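Probable exosome complex exonuclease 2 (Pyrococcus abyssi, PDB 2PO1) probably serves as the non-catalytic Rrp42 component of the RNA-degrading exosome, helping to structure the active site of its partner Rrp41. Local coordinates at residues A159-L164 / K266-A271; V64-S69 / L165-P170. All blocks are in the same frame, centred on the assembly; numbering follows the deposited sequence.

Interaction 1 of 2, residues A159-L164 / K266-A271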
ATOM      1  N   ALA C 159     -25.955   1.797 -15.580  1.00 19.14           N
ATOM      2  CA  ALA C 159     -25.048   2.903 -15.934  1.00 18.69           C
ATOM      3  C   ALA C 159     -23.904   2.444 -16.822  1.00 18.38           C
ATOM      4  O   ALA C 159     -23.513   3.174 -17.709  1.00 16.91           O
ATOM      5  CB  ALA C 159     -24.507   3.561 -14.700  1.00 16.80           C
ATOM      6  N   ALA C 160     -23.365   1.237 -16.574  1.00 19.40           N
ATOM      7  CA  ALA C 160     -22.136   0.787 -17.263  1.00 18.74           C
ATOM      8  C   ALA C 160     -22.494   0.529 -18.703  1.00 19.17           C
ATOM      9  O   ALA C 160     -21.859   1.052 -19.618  1.00 20.64           O
ATOM     10  CB  ALA C 160     -21.518  -0.459 -16.610  1.00 18.81           C
ATOM     11  N   ILE C 161     -23.573  -0.208 -18.933  1.00 18.43           N
ATOM     12  CA  ILE C 161     -23.897  -0.517 -20.291  1.00 17.84           C
ATOM     13  C   ILE C 161     -24.433   0.729 -21.002  1.00 19.05           C
ATOM     14  O   ILE C 161     -24.229   0.904 -22.222  1.00 18.39           O
ATOM     15  CB  ILE C 161     -24.858  -1.744 -20.432  1.00 18.63           C
ATOM     16  CG1 ILE C 161     -24.896  -2.207 -21.900  1.00 17.48           C
ATOM     17  CG2 ILE C 161     -26.200  -1.436 -19.892  1.00 18.06           C
ATOM     18  CD1 ILE C 161     -23.519  -2.895 -22.280  1.00 15.48           C
ATOM     19  N   ALA C 162     -25.116   1.591 -20.268  1.00 18.37           N
ATOM     20  CA  ALA C 162     -25.620   2.801 -20.923  1.00 20.03           C
ATOM     21  C   ALA C 162     -24.436   3.686 -21.292  1.00 19.63           C
ATOM     22  O   ALA C 162     -24.446   4.347 -22.321  1.00 21.02           O
ATOM     23  CB  ALA C 162     -26.641   3.549 -20.020  1.00 20.02           C
ATOM     24  N   ALA C 163     -23.391   3.707 -20.466  1.00 19.23           N
ATOM     25  CA  ALA C 163     -22.250   4.578 -20.750  1.00 18.38           C
ATOM     26  C   ALA C 163     -21.506   4.007 -21.984  1.00 19.55           C
ATOM     27  O   ALA C 163     -21.112   4.733 -22.899  1.00 21.53           O
ATOM     28  CB  ALA C 163     -21.346   4.664 -19.536  1.00 18.26           C
ATOM     29  N   LEU C 164     -21.388   2.678 -22.055  1.00 19.63           N
ATOM     30  CA  LEU C 164     -20.717   2.008 -23.202  1.00 19.67           C
ATOM     31  C   LEU C 164     -21.476   2.253 -24.507  1.00 20.90           C
ATOM     32  O   LEU C 164     -20.883   2.497 -25.587  1.00 22.32           O
ATOM     33  CB  LEU C 164     -20.627   0.516 -22.881  1.00 19.25           C
ATOM     34  CG  LEU C 164     -19.540   0.175 -21.891  1.00 19.40           C
ATOM     35  CD1 LEU C 164     -19.763  -1.248 -21.522  1.00 19.89           C
ATOM     36  CD2 LEU C 164     -18.194   0.291 -22.610  1.00 19.50           C
ATOM     37  N   LYS C 266     -35.199  -1.054 -22.596  1.00 29.58           N
ATOM     38  CA  LYS C 266     -35.926   0.014 -23.258  1.00 31.48           C
ATOM     39  C   LYS C 266     -35.585   1.436 -22.731  1.00 31.27           C
ATOM     40  O   LYS C 266     -35.455   2.367 -23.515  1.00 31.06           O
ATOM     41  CB  LYS C 266     -37.418  -0.243 -23.193  1.00 34.93           C
ATOM     42  CG  LYS C 266     -37.827  -1.500 -23.898  1.00 37.72           C
ATOM     43  CD  LYS C 266     -39.362  -1.559 -24.001  1.00 43.66           C
ATOM     44  CE  LYS C 266     -39.843  -2.960 -24.337  1.00 47.37           C
ATOM     45  NZ  LYS C 266     -39.232  -3.460 -25.591  1.00 49.93           N
ATOM     46  N   LEU C 267     -35.427   1.597 -21.415  1.00 29.45           N
ATOM     47  CA  LEU C 267     -35.076   2.901 -20.853  1.00 29.23           C
ATOM     48  C   LEU C 267     -33.652   3.310 -21.216  1.00 27.46           C
ATOM     49  O   LEU C 267     -33.407   4.463 -21.553  1.00 27.00           O
ATOM     50  CB  LEU C 267     -35.200   2.888 -19.332  1.00 27.88           C
ATOM     51  CG  LEU C 267     -36.628   2.698 -18.878  1.00 28.61           C
ATOM     52  CD1 LEU C 267     -36.716   2.375 -17.354  1.00 25.61           C
ATOM     53  CD2 LEU C 267     -37.514   3.922 -19.280  1.00 31.19           C
ATOM     54  N   ILE C 268     -32.731   2.354 -21.115  1.00 26.09           N
ATOM     55  CA  ILE C 268     -31.387   2.532 -21.598  1.00 25.94           C
ATOM     56  C   ILE C 268     -31.328   2.952 -23.058  1.00 28.19           C
ATOM     57  O   ILE C 268     -30.661   3.916 -23.366  1.00 28.99           O
ATOM     58  CB  ILE C 268     -30.516   1.270 -21.402  1.00 25.40           C
ATOM     59  CG1 ILE C 268     -30.366   0.946 -19.897  1.00 21.29           C
ATOM     60  CG2 ILE C 268     -29.172   1.469 -22.091  1.00 23.57           C
ATOM     61  CD1 ILE C 268     -29.759  -0.502 -19.640  1.00 23.77           C
ATOM     62  N   LEU C 269     -32.022   2.250 -23.954  1.00 29.31           N
ATOM     63  CA  LEU C 269     -31.892   2.570 -25.364  1.00 31.86           C
ATOM     64  C   LEU C 269     -32.426   3.993 -25.592  1.00 33.05           C
ATOM     65  O   LEU C 269     -31.859   4.752 -26.362  1.00 33.29           O
ATOM     66  CB  LEU C 269     -32.671   1.575 -26.238  1.00 33.16           C
ATOM     67  CG  LEU C 269     -31.934   0.418 -26.921  1.00 35.20           C
ATOM     68  CD1 LEU C 269     -30.435   0.648 -26.901  1.00 36.46           C
ATOM     69  CD2 LEU C 269     -32.313  -0.898 -26.282  1.00 36.42           C
ATOM     70  N   GLU C 270     -33.504   4.332 -24.874  1.00 33.52           N
ATOM     71  CA  GLU C 270     -34.191   5.631 -24.960  1.00 34.99           C
ATOM     72  C   GLU C 270     -33.217   6.746 -24.523  1.00 32.26           C
ATOM     73  O   GLU C 270     -33.033   7.743 -25.201  1.00 32.96           O
ATOM     74  CB  GLU C 270     -35.405   5.555 -24.035  1.00 35.17           C
ATOM     75  CG  GLU C 270     -36.352   6.744 -24.020  1.00 40.19           C
ATOM     76  CD  GLU C 270     -37.762   6.403 -23.446  1.00 41.41           C
ATOM     77  OE1 GLU C 270     -38.703   7.171 -23.740  1.00 46.15           O
ATOM     78  OE2 GLU C 270     -37.941   5.374 -22.712  1.00 42.62           O
ATOM     79  N   ALA C 271     -32.571   6.551 -23.397  1.00 29.62           N
ATOM     80  CA  ALA C 271     -31.587   7.530 -22.879  1.00 28.32           C
ATOM     81  C   ALA C 271     -30.463   7.667 -23.860  1.00 27.93           C
ATOM     82  O   ALA C 271     -30.002   8.768 -24.138  1.00 28.66           O
ATOM     83  CB  ALA C 271     -31.037   7.080 -21.553  1.00 25.74           C
TER
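I268 overlaps the flank of helix 152-166 with both arms of its side chain, one laid on A162 and the other on I161. The short arm makes the first touch: I268 CG2 stands 3.9 Å from A162 CB and 4.0 Å from A162 CA, which places the methyl almost as close to the helix backbone as to the alanine side chain. These two residues also mark the closest approach of the backbones, with A162 CA and I268 CA 5.8 Å apart. The small A162, whose CB points at the partner helix, is consistent with so close an approach. The longer arm of I268 ends on the neighbouring isoleucine, where I268 CD1 meets I161 CG2 at 3.7 Å. Here the two branched side chains cross at nearly a right angle. On I161, CG1 is anti to the backbone N (chi1 -167°); it turns the longer branch away from helix 247-275 and leaves the CG2 methyl to make the contact. All three touching residues are buried, no hydrogen bond passes between the segments, and the area buried between the two segments is a modest 127 Å². In the RNase PH fold of this chain, the two helices meet over the mixed sheet of the first exoribonuclease domain. I41 of strand 39-43, outermost in the sheet within this chain, lies against both A162 and I268, and A53 of strand 51-57 comes up against A162. I161 also packs on I195 and P196 in a loop.

Interaction 2 of 2, residues V64-S69 / L165-P170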
ATOM      1  N   VAL C  64     -21.200   6.584 -14.335  1.00 17.46           N
ATOM      2  CA  VAL C  64     -20.142   5.794 -14.941  1.00 17.23           C
ATOM      3  C   VAL C  64     -19.559   6.575 -16.056  1.00 17.91           C
ATOM      4  O   VAL C  64     -20.284   7.235 -16.851  1.00 18.79           O
ATOM      5  CB  VAL C  64     -20.690   4.426 -15.508  1.00 18.34           C
ATOM      6  CG1 VAL C  64     -19.617   3.683 -16.358  1.00 15.86           C
ATOM      7  CG2 VAL C  64     -21.101   3.626 -14.390  1.00 11.79           C
ATOM      8  N   GLY C  65     -18.239   6.568 -16.098  1.00 17.97           N
ATOM      9  CA  GLY C  65     -17.525   7.240 -17.191  1.00 18.08           C
ATOM     10  C   GLY C  65     -16.779   6.168 -17.954  1.00 19.51           C
ATOM     11  O   GLY C  65     -16.305   5.198 -17.349  1.00 18.75           O
ATOM     12  N   ILE C  66     -16.725   6.305 -19.286  1.00 20.32           N
ATOM     13  CA  ILE C  66     -15.941   5.410 -20.128  1.00 20.28           C
ATOM     14  C   ILE C  66     -14.821   6.210 -20.659  1.00 21.05           C
ATOM     15  O   ILE C  66     -15.031   7.287 -21.186  1.00 21.92           O
ATOM     16  CB  ILE C  66     -16.762   4.859 -21.335  1.00 21.15           C
ATOM     17  CG1 ILE C  66     -18.041   4.153 -20.855  1.00 20.20           C
ATOM     18  CG2 ILE C  66     -15.890   3.989 -22.211  1.00 22.14           C
ATOM     19  CD1 ILE C  66     -17.870   2.886 -20.029  1.00 15.90           C
ATOM     20  N   LYS C  67     -13.601   5.758 -20.417  1.00 20.00           N
ATOM     21  CA  LYS C  67     -12.464   6.394 -21.053  1.00 21.75           C
ATOM     22  C   LYS C  67     -11.725   5.317 -21.746  1.00 21.34           C
ATOM     23  O   LYS C  67     -11.523   4.260 -21.164  1.00 20.12           O
ATOM     24  CB  LYS C  67     -11.481   6.941 -20.018  1.00 20.66           C
ATOM     25  CG  LYS C  67     -12.041   7.875 -19.036  1.00 22.76           C
ATOM     26  CD  LYS C  67     -12.209   9.182 -19.695  1.00 20.50           C
ATOM     27  CE  LYS C  67     -10.859   9.875 -19.637  1.00 23.93           C
ATOM     28  NZ  LYS C  67     -11.040  11.112 -20.360  1.00 24.28           N
ATOM     29  N   THR C  68     -11.271   5.603 -22.961  1.00 22.36           N
ATOM     30  CA  THR C  68     -10.537   4.638 -23.746  1.00 22.87           C
ATOM     31  C   THR C  68      -9.171   5.185 -24.115  1.00 24.04           C
ATOM     32  O   THR C  68      -8.979   6.384 -24.221  1.00 25.09           O
ATOM     33  CB  THR C  68     -11.288   4.361 -25.003  1.00 23.82           C
ATOM     34  OG1 THR C  68     -11.270   5.553 -25.782  1.00 27.18           O
ATOM     35  CG2 THR C  68     -12.715   4.009 -24.659  1.00 19.94           C
ATOM     36  N   SER C  69      -8.190   4.305 -24.248  1.00 24.19           N
ATOM     37  CA  SER C  69      -6.970   4.702 -24.888  1.00 25.66           C
ATOM     38  C   SER C  69      -6.491   3.528 -25.706  1.00 25.35           C
ATOM     39  O   SER C  69      -7.188   2.517 -25.863  1.00 23.51           O
ATOM     40  CB  SER C  69      -5.946   5.074 -23.825  1.00 27.25           C
ATOM     41  OG  SER C  69      -5.870   3.990 -22.937  1.00 27.82           O
ATOM     42  N   LEU C 165     -22.798   2.210 -24.417  1.00 20.22           N
ATOM     43  CA  LEU C 165     -23.637   2.533 -25.565  1.00 23.11           C
ATOM     44  C   LEU C 165     -23.482   3.984 -25.938  1.00 23.66           C
ATOM     45  O   LEU C 165     -23.552   4.310 -27.076  1.00 21.98           O
ATOM     46  CB  LEU C 165     -25.104   2.257 -25.296  1.00 22.31           C
ATOM     47  CG  LEU C 165     -25.413   0.757 -25.222  1.00 21.89           C
ATOM     48  CD1 LEU C 165     -26.731   0.581 -24.478  1.00 20.67           C
ATOM     49  CD2 LEU C 165     -25.404   0.126 -26.624  1.00 21.93           C
ATOM     50  N   ASN C 166     -23.257   4.841 -24.951  1.00 22.77           N
ATOM     51  CA  ASN C 166     -23.049   6.274 -25.191  1.00 23.77           C
ATOM     52  C   ASN C 166     -21.671   6.638 -25.732  1.00 24.40           C
ATOM     53  O   ASN C 166     -21.443   7.770 -26.204  1.00 27.10           O
ATOM     54  CB  ASN C 166     -23.211   7.010 -23.855  1.00 22.38           C
ATOM     55  CG  ASN C 166     -22.984   8.480 -23.972  1.00 22.48           C
ATOM     56  OD1 ASN C 166     -22.139   9.003 -23.325  1.00 23.63           O
ATOM     57  ND2 ASN C 166     -23.770   9.156 -24.807  1.00 24.12           N
ATOM     58  N   ALA C 167     -20.745   5.699 -25.635  1.00 23.45           N
ATOM     59  CA  ALA C 167     -19.365   6.001 -25.819  1.00 23.56           C
ATOM     60  C   ALA C 167     -19.141   6.237 -27.277  1.00 24.46           C
ATOM     61  O   ALA C 167     -19.746   5.570 -28.136  1.00 24.08           O
ATOM     62  CB  ALA C 167     -18.506   4.874 -25.315  1.00 22.78           C
ATOM     63  N   ARG C 168     -18.367   7.277 -27.522  1.00 24.64           N
ATOM     64  CA  ARG C 168     -17.841   7.584 -28.837  1.00 26.64           C
ATOM     65  C   ARG C 168     -16.357   7.757 -28.617  1.00 27.42           C
ATOM     66  O   ARG C 168     -15.930   8.547 -27.787  1.00 26.64           O
ATOM     67  CB  ARG C 168     -18.475   8.837 -29.433  1.00 28.12           C
ATOM     68  CG  ARG C 168     -19.901   8.585 -29.853  1.00 26.74           C
ATOM     69  CD  ARG C 168     -20.415   9.518 -30.871  1.00 33.13           C
ATOM     70  NE  ARG C 168     -19.766   9.357 -32.197  1.00 36.83           N
ATOM     71  CZ  ARG C 168     -20.187   8.568 -33.195  1.00 39.26           C
ATOM     72  NH1 ARG C 168     -21.265   7.778 -33.076  1.00 37.87           N
ATOM     73  NH2 ARG C 168     -19.481   8.540 -34.324  1.00 38.74           N
ATOM     74  N   VAL C 169     -15.591   7.006 -29.389  1.00 29.50           N
ATOM     75  CA  VAL C 169     -14.166   6.882 -29.222  1.00 29.56           C
ATOM     76  C   VAL C 169     -13.534   7.314 -30.546  1.00 31.30           C
ATOM     77  O   VAL C 169     -14.181   7.205 -31.594  1.00 33.14           O
ATOM     78  CB  VAL C 169     -13.802   5.415 -28.828  1.00 29.17           C
ATOM     79  CG1 VAL C 169     -14.429   5.066 -27.445  1.00 27.88           C
ATOM     80  CG2 VAL C 169     -14.284   4.435 -29.890  1.00 29.04           C
ATOM     81  N   PRO C 170     -12.296   7.851 -30.495  1.00 31.76           N
ATOM     82  CA  PRO C 170     -11.587   8.295 -31.704  1.00 33.31           C
ATOM     83  C   PRO C 170     -11.472   7.141 -32.685  1.00 33.54           C
ATOM     84  O   PRO C 170     -11.093   6.032 -32.277  1.00 31.69           O
ATOM     85  CB  PRO C 170     -10.192   8.667 -31.199  1.00 33.03           C
ATOM     86  CG  PRO C 170     -10.353   8.885 -29.712  1.00 32.54           C
ATOM     87  CD  PRO C 170     -11.498   8.044 -29.264  1.00 30.46           C
TER
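T68 and V169 meet methyl to methyl, T68 CG2 lying 3.4 Å from V169 CG1, tighter than ordinary carbon-carbon contact. The same V169 methyl is 3.6 Å from T68 OG1, so it sits against both branches of the threonine, and the two side chains cross at about a right angle. T68 places OG1 between its backbone N and carbonyl carbon (chi1 67°). A separate, loose contact runs from T68 OG1 to P170 CD at 4.3 Å. Two residues back on each segment the pattern recurs more loosely: I66 CG2 is 4.2 Å from A167 CB. I66, T68, A167 and V169 each direct CB toward the other segment as the chains run in the same direction, and the near-equal spacing agrees with this, I66 CA to A167 CA being 6.7 Å and T68 CA to V169 CA 6.9 Å. Both segments belong to the first exoribonuclease-family domain of the RNase PH fold. Further out, hydrogen bonds surround the contact: T68 N with E50 OE2, R137 NH1 of strand 135-147 with P170 O, and the backbone N of S52 with N166 OD1, which links the chain after L165 to strand 51-57. L190, from a loop, packs on both A167 and V169. With no hydrogen bond between the two segments, the chain after L165 is layered over strand 60-71 through van der Waals contacts of methyl groups and the threonine side chain instead of joining its sheet there, and directional bonding is left to the surrounding residues.

In the fold
Interactions 1 and 2 lie with their centres about 13 Å apart and share helix 152-166: interaction 1 uses its later turns, and interaction 2 uses L165 and the chain that follows. Along the sequence the segments alternate, 64-69, 159-164, 165-170, then 266-271. They also touch directly. A163 CB meets I66 CG1 at 3.6 Å, where the helix lies on strand 60-71, and I268 CG2 meets L165 CD1 at 3.5 Å, where helix 247-275 meets L165. These contacts link the mixed sheet, the helix covering it and the long C-terminal helix, joining parts of the RNase PH fold that are far apart in sequence.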